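PDB 2HPG: ABC transporter, periplasmic substrate-binding protein from Thermotoga maritima, which probably binds a solute in the periplasm and delivers it to a tripartite ATP-independent (TRAP) transporter. Local coordinates for residues G158-T163 with A196-E201; E187-V192 with Y213-Y218. All coordinates share one frame; numbering follows the deposited sequence.

Contact 1: residues G158-T163 with A196-E201; sequences GLRIRT and AVDGAE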
# COMPACT_ATOMS: atom_id res chain seq x y z
N GLY A 158 -7.77 24.75 0.12
CA GLY A 158 -6.65 25.57 -0.32
C GLY A 158 -5.28 25.02 -0.02
O GLY A 158 -4.28 25.59 -0.46
N LEU A 159 -5.20 23.90 0.71
CA LEU A 159 -3.91 23.33 1.09
C LEU A 159 -3.36 22.41 0.01
O LEU A 159 -4.02 21.45 -0.38
CB LEU A 159 -3.98 22.58 2.42
CG LEU A 159 -4.17 23.37 3.73
CD1 LEU A 159 -3.84 22.49 4.91
CD2 LEU A 159 -3.34 24.64 3.78
N ARG A 160 -2.14 22.70 -0.46
CA ARG A 160 -1.46 21.82 -1.40
C ARG A 160 -0.85 20.67 -0.62
O ARG A 160 0.14 20.85 0.06
CB ARG A 160 -0.35 22.57 -2.16
CG ARG A 160 -0.83 23.64 -3.16
CD ARG A 160 -0.95 25.01 -2.58
NE ARG A 160 0.18 25.39 -1.72
CZ ARG A 160 1.38 25.76 -2.15
NH1 ARG A 160 1.65 25.86 -3.45
NH2 ARG A 160 2.33 26.05 -1.26
N ILE A 161 -1.44 19.49 -0.73
CA ILE A 161 -0.95 18.29 -0.01
C ILE A 161 -0.40 17.26 -0.98
O ILE A 161 -1.10 16.80 -1.89
CB ILE A 161 -2.11 17.63 0.78
CG1 ILE A 161 -2.65 18.57 1.86
CG2 ILE A 161 -1.67 16.33 1.39
CD1 ILE A 161 -1.60 19.01 2.92
N ARG A 162 0.85 16.85 -0.76
CA ARG A 162 1.48 15.95 -1.69
C ARG A 162 0.96 14.55 -1.40
O ARG A 162 0.78 14.16 -0.23
CB ARG A 162 3.01 16.07 -1.68
CG ARG A 162 3.78 14.93 -1.09
CD ARG A 162 4.17 13.84 -2.05
NE ARG A 162 4.08 12.59 -1.35
CZ ARG A 162 4.49 11.39 -1.75
NH1 ARG A 162 5.21 11.16 -2.83
NH2 ARG A 162 4.22 10.37 -0.94
N THR A 163 0.65 13.83 -2.47
CA THR A 163 0.16 12.45 -2.37
C THR A 163 0.67 11.73 -3.64
O THR A 163 1.02 12.40 -4.60
CB THR A 163 -1.37 12.45 -2.21
OG1 THR A 163 -1.84 11.14 -1.89
CG2 THR A 163 -2.04 12.97 -3.48
N ALA A 196 6.63 24.86 -2.06
CA ALA A 196 5.91 24.37 -3.24
C ALA A 196 4.67 23.57 -2.83
O ALA A 196 3.70 23.50 -3.58
CB ALA A 196 6.85 23.54 -4.13
N VAL A 197 4.71 22.95 -1.64
CA VAL A 197 3.54 22.29 -1.04
C VAL A 197 3.37 22.72 0.43
O VAL A 197 4.31 23.26 1.03
CB VAL A 197 3.60 20.72 -1.11
CG1 VAL A 197 3.71 20.25 -2.56
CG2 VAL A 197 4.73 20.17 -0.27
N ASP A 198 2.19 22.47 0.98
CA ASP A 198 1.87 22.86 2.35
C ASP A 198 1.99 21.69 3.33
O ASP A 198 2.09 21.89 4.55
CB ASP A 198 0.45 23.39 2.44
CG ASP A 198 0.24 24.62 1.61
OD1 ASP A 198 1.08 25.54 1.69
OD2 ASP A 198 -0.79 24.68 0.89
N GLY A 199 1.98 20.48 2.80
CA GLY A 199 2.04 19.29 3.65
C GLY A 199 2.00 18.02 2.84
O GLY A 199 2.15 18.02 1.61
N ALA A 200 1.82 16.91 3.54
CA ALA A 200 1.81 15.58 2.95
C ALA A 200 0.83 14.72 3.73
O ALA A 200 0.10 15.20 4.59
CB ALA A 200 3.22 14.96 2.98
N GLU A 201 0.78 13.43 3.39
CA GLU A 201 -0.07 12.51 4.10
C GLU A 201 0.67 11.19 4.07
O GLU A 201 1.01 10.70 3.00
CB GLU A 201 -1.46 12.46 3.46
CG GLU A 201 -1.52 12.16 2.00
CD GLU A 201 -1.49 10.69 1.66
OE1 GLU A 201 -1.01 10.33 0.57
OE2 GLU A 201 -1.94 9.88 2.48
O HOH W 1 1.95 12.10 0.72
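Leu159 brings CD2 to within 3.9 Å of Asp198 OD2 at the entrance to a parallel strand pair, in which strand 160-162 of the periplasmic binding protein fold runs between strands 179-181 and 199-202. Arg160 follows and turns back on itself. Its chain is bent at chi2 (91°) and chi3, and this curl brings NE to 2.9 Å from Asp198 OD2, which the backbone N of Arg160 meets at 2.8 Å from the same face of the carboxylate. NH2, which also bonds Arg195 O, completes a side-on salt bridge to Asp198 OD1 at 3.2 Å; both oxygens lie near the guanidinium plane, yet the two flat groups are turned 56° apart, and the nitrogens meet the oxygens from above the carboxylate. A leucine in place of Arg160 would probably leave the Asp198 carboxylate without this countercharge and freer to turn, the bond from the backbone N remaining. Arg160 O accepts from Asp198 N at 2.8 Å and weakly from Gly199 N. Ile161 lays CD1 over the backbone of Gly199, 3.7 Å from its CA, where no side chain intervenes. The next rung runs from Arg162 N to Gly199 O (2.9 Å). Farther out, the Arg162 guanidinium bonds through NH1 to Val183 O, while NE and Glu201 N both donate to a water that also bonds Arg162 O. Helix 167-176 packs on Thr163, whose OG1 donates to Glu201 OE1, an oxygen also in a salt bridge to Arg142; this hydroxyl sits 2.7 Å from OE1, 43° out of the carboxylate plane.

Contact 2: residues E187-V192 with Y213-Y218; sequences EIYTAV and YEVLKY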
# COMPACT_ATOMS: atom_id res chain seq x y z
N GLU A 187 11.76 14.13 -2.41
CA GLU A 187 11.73 15.59 -2.56
C GLU A 187 10.65 16.30 -1.74
O GLU A 187 10.47 17.52 -1.86
CB GLU A 187 11.57 15.95 -4.04
CG GLU A 187 12.89 16.15 -4.79
CD GLU A 187 12.67 16.35 -6.26
OE1 GLU A 187 13.15 17.36 -6.81
OE2 GLU A 187 11.98 15.49 -6.86
N ILE A 188 9.92 15.55 -0.90
CA ILE A 188 8.86 16.15 -0.06
C ILE A 188 9.47 17.20 0.87
O ILE A 188 8.96 18.31 0.98
CB ILE A 188 8.11 15.06 0.78
CG1 ILE A 188 7.38 14.04 -0.10
CG2 ILE A 188 7.08 15.69 1.71
CD1 ILE A 188 6.86 12.81 0.71
N TYR A 189 10.58 16.87 1.53
CA TYR A 189 11.21 17.85 2.42
C TYR A 189 11.52 19.16 1.67
O TYR A 189 11.15 20.25 2.13
CB TYR A 189 12.49 17.25 3.03
CG TYR A 189 13.05 18.04 4.17
CD1 TYR A 189 12.98 17.58 5.49
CD2 TYR A 189 13.67 19.26 3.95
CE1 TYR A 189 13.51 18.31 6.54
CE2 TYR A 189 14.18 20.00 5.00
CZ TYR A 189 14.11 19.52 6.28
OH TYR A 189 14.64 20.28 7.32
N THR A 190 12.17 19.04 0.50
CA THR A 190 12.48 20.20 -0.37
C THR A 190 11.24 20.97 -0.77
O THR A 190 11.22 22.21 -0.76
CB THR A 190 13.17 19.74 -1.66
OG1 THR A 190 14.31 18.95 -1.36
CG2 THR A 190 13.60 20.93 -2.52
N ALA A 191 10.19 20.24 -1.16
CA ALA A 191 8.93 20.89 -1.54
C ALA A 191 8.30 21.68 -0.39
O ALA A 191 7.72 22.74 -0.61
CB ALA A 191 7.95 19.86 -2.09
N VAL A 192 8.41 21.18 0.83
CA VAL A 192 7.91 21.89 2.01
C VAL A 192 8.81 23.09 2.35
O VAL A 192 8.34 24.21 2.47
CB VAL A 192 7.78 20.96 3.25
CG1 VAL A 192 7.23 21.73 4.45
CG2 VAL A 192 6.87 19.75 2.94
N TYR A 213 9.58 16.07 10.52
CA TYR A 213 9.24 16.81 11.72
C TYR A 213 10.01 18.14 11.85
O TYR A 213 9.60 19.03 12.59
CB TYR A 213 9.47 15.95 12.97
CG TYR A 213 10.84 15.31 13.01
CD1 TYR A 213 11.96 16.02 13.41
CD2 TYR A 213 10.99 13.98 12.67
CE1 TYR A 213 13.21 15.42 13.45
CE2 TYR A 213 12.24 13.38 12.68
CZ TYR A 213 13.34 14.10 13.09
OH TYR A 213 14.58 13.48 13.11
N GLU A 214 11.10 18.27 11.11
CA GLU A 214 11.86 19.54 11.08
C GLU A 214 11.08 20.65 10.36
O GLU A 214 11.33 21.84 10.60
CB GLU A 214 13.20 19.34 10.39
CG GLU A 214 14.16 18.38 11.08
CD GLU A 214 14.82 18.94 12.34
OE1 GLU A 214 14.54 20.09 12.71
OE2 GLU A 214 15.65 18.21 12.95
N VAL A 215 10.13 20.29 9.49
CA VAL A 215 9.46 21.30 8.63
C VAL A 215 7.94 21.28 8.68
O VAL A 215 7.29 22.19 8.17
CB VAL A 215 9.98 21.20 7.16
CG1 VAL A 215 11.35 21.84 7.05
CG2 VAL A 215 9.97 19.72 6.61
N LEU A 216 7.37 20.22 9.27
CA LEU A 216 5.95 20.09 9.49
C LEU A 216 5.72 19.80 10.99
O LEU A 216 6.42 18.99 11.59
CB LEU A 216 5.36 18.97 8.61
CG LEU A 216 5.45 19.14 7.09
CD1 LEU A 216 5.33 17.77 6.38
CD2 LEU A 216 4.34 20.10 6.58
N LYS A 217 4.74 20.47 11.57
CA LYS A 217 4.48 20.39 13.01
C LYS A 217 3.39 19.40 13.39
O LYS A 217 3.49 18.74 14.44
CB LYS A 217 4.13 21.78 13.56
CG LYS A 217 3.65 21.75 15.01
CD LYS A 217 3.61 23.12 15.63
CE LYS A 217 2.87 23.10 16.98
NZ LYS A 217 2.98 24.40 17.70
N TYR A 218 2.34 19.29 12.58
CA TYR A 218 1.15 18.52 12.96
C TYR A 218 0.94 17.20 12.23
O TYR A 218 1.01 17.11 11.01
CB TYR A 218 -0.12 19.35 12.74
CG TYR A 218 -0.20 20.58 13.61
CD1 TYR A 218 -0.70 20.50 14.90
CD2 TYR A 218 0.23 21.81 13.14
CE1 TYR A 218 -0.76 21.61 15.71
CE2 TYR A 218 0.17 22.93 13.94
CZ TYR A 218 -0.33 22.82 15.22
OH TYR A 218 -0.39 23.91 16.02
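Val215 lies across one face of the Tyr189 ring, both methyls on the same side. CG2 makes a CH-pi contact, 4.0 Å from the ring centroid and 19° off the normal, displaced toward the rim at CD1 and CE1. CG1 stands above the phenolic end, 3.7 Å from Tyr189 CZ. With CG anti to the backbone N (chi1 -168°), the tyrosine extends from helix 188-193 far enough for its OH to meet Glu214 CB at 3.5 Å. That methylene lies near the ring plane, at the edge, while the Glu214 carboxylate leads away from the helix. One turn on, Val192 points its CG1 into the angle between two residues of the loop that precedes strand 218-234: Val215 CB is 3.9 Å from this methyl and Leu216 CD2 is equally near. The same methyl touches Val215 O, a polar atom satisfied by a hydrogen bond from Asn147 ND2. Leu216 also packs on Val145 of strand 130-146, which joins the helix flank to the central sheet. The two segments share no hydrogen bond, and their hold on each other is van der Waals and CH-pi packing, of Val215 on the ring and of Val192 on Val215 and Leu216.

How the contacts relate
Contacts 1 and 2 have centres 10 Å apart, on the same side of the chain's centre, and their segments alternate along the sequence. Helix 188-193 of contact 2 leads directly into the 196-201 segment of contact 1, and Ala191 O receives probable hydrogen bonds from Ala196 N (2.8 Å) and Val197 N (3.2 Å) at the turn. Side chains add two further links: Ile188 CD1 packs 3.5 Å from Arg162 NE, and Leu216 CD2 lies 3.5 Å from Asp198 O. Helix, strand pair and 213-218 loop thus each touch the other two. Family members bind solute in an interdomain cleft, but these packing relations alone assign no residue to it.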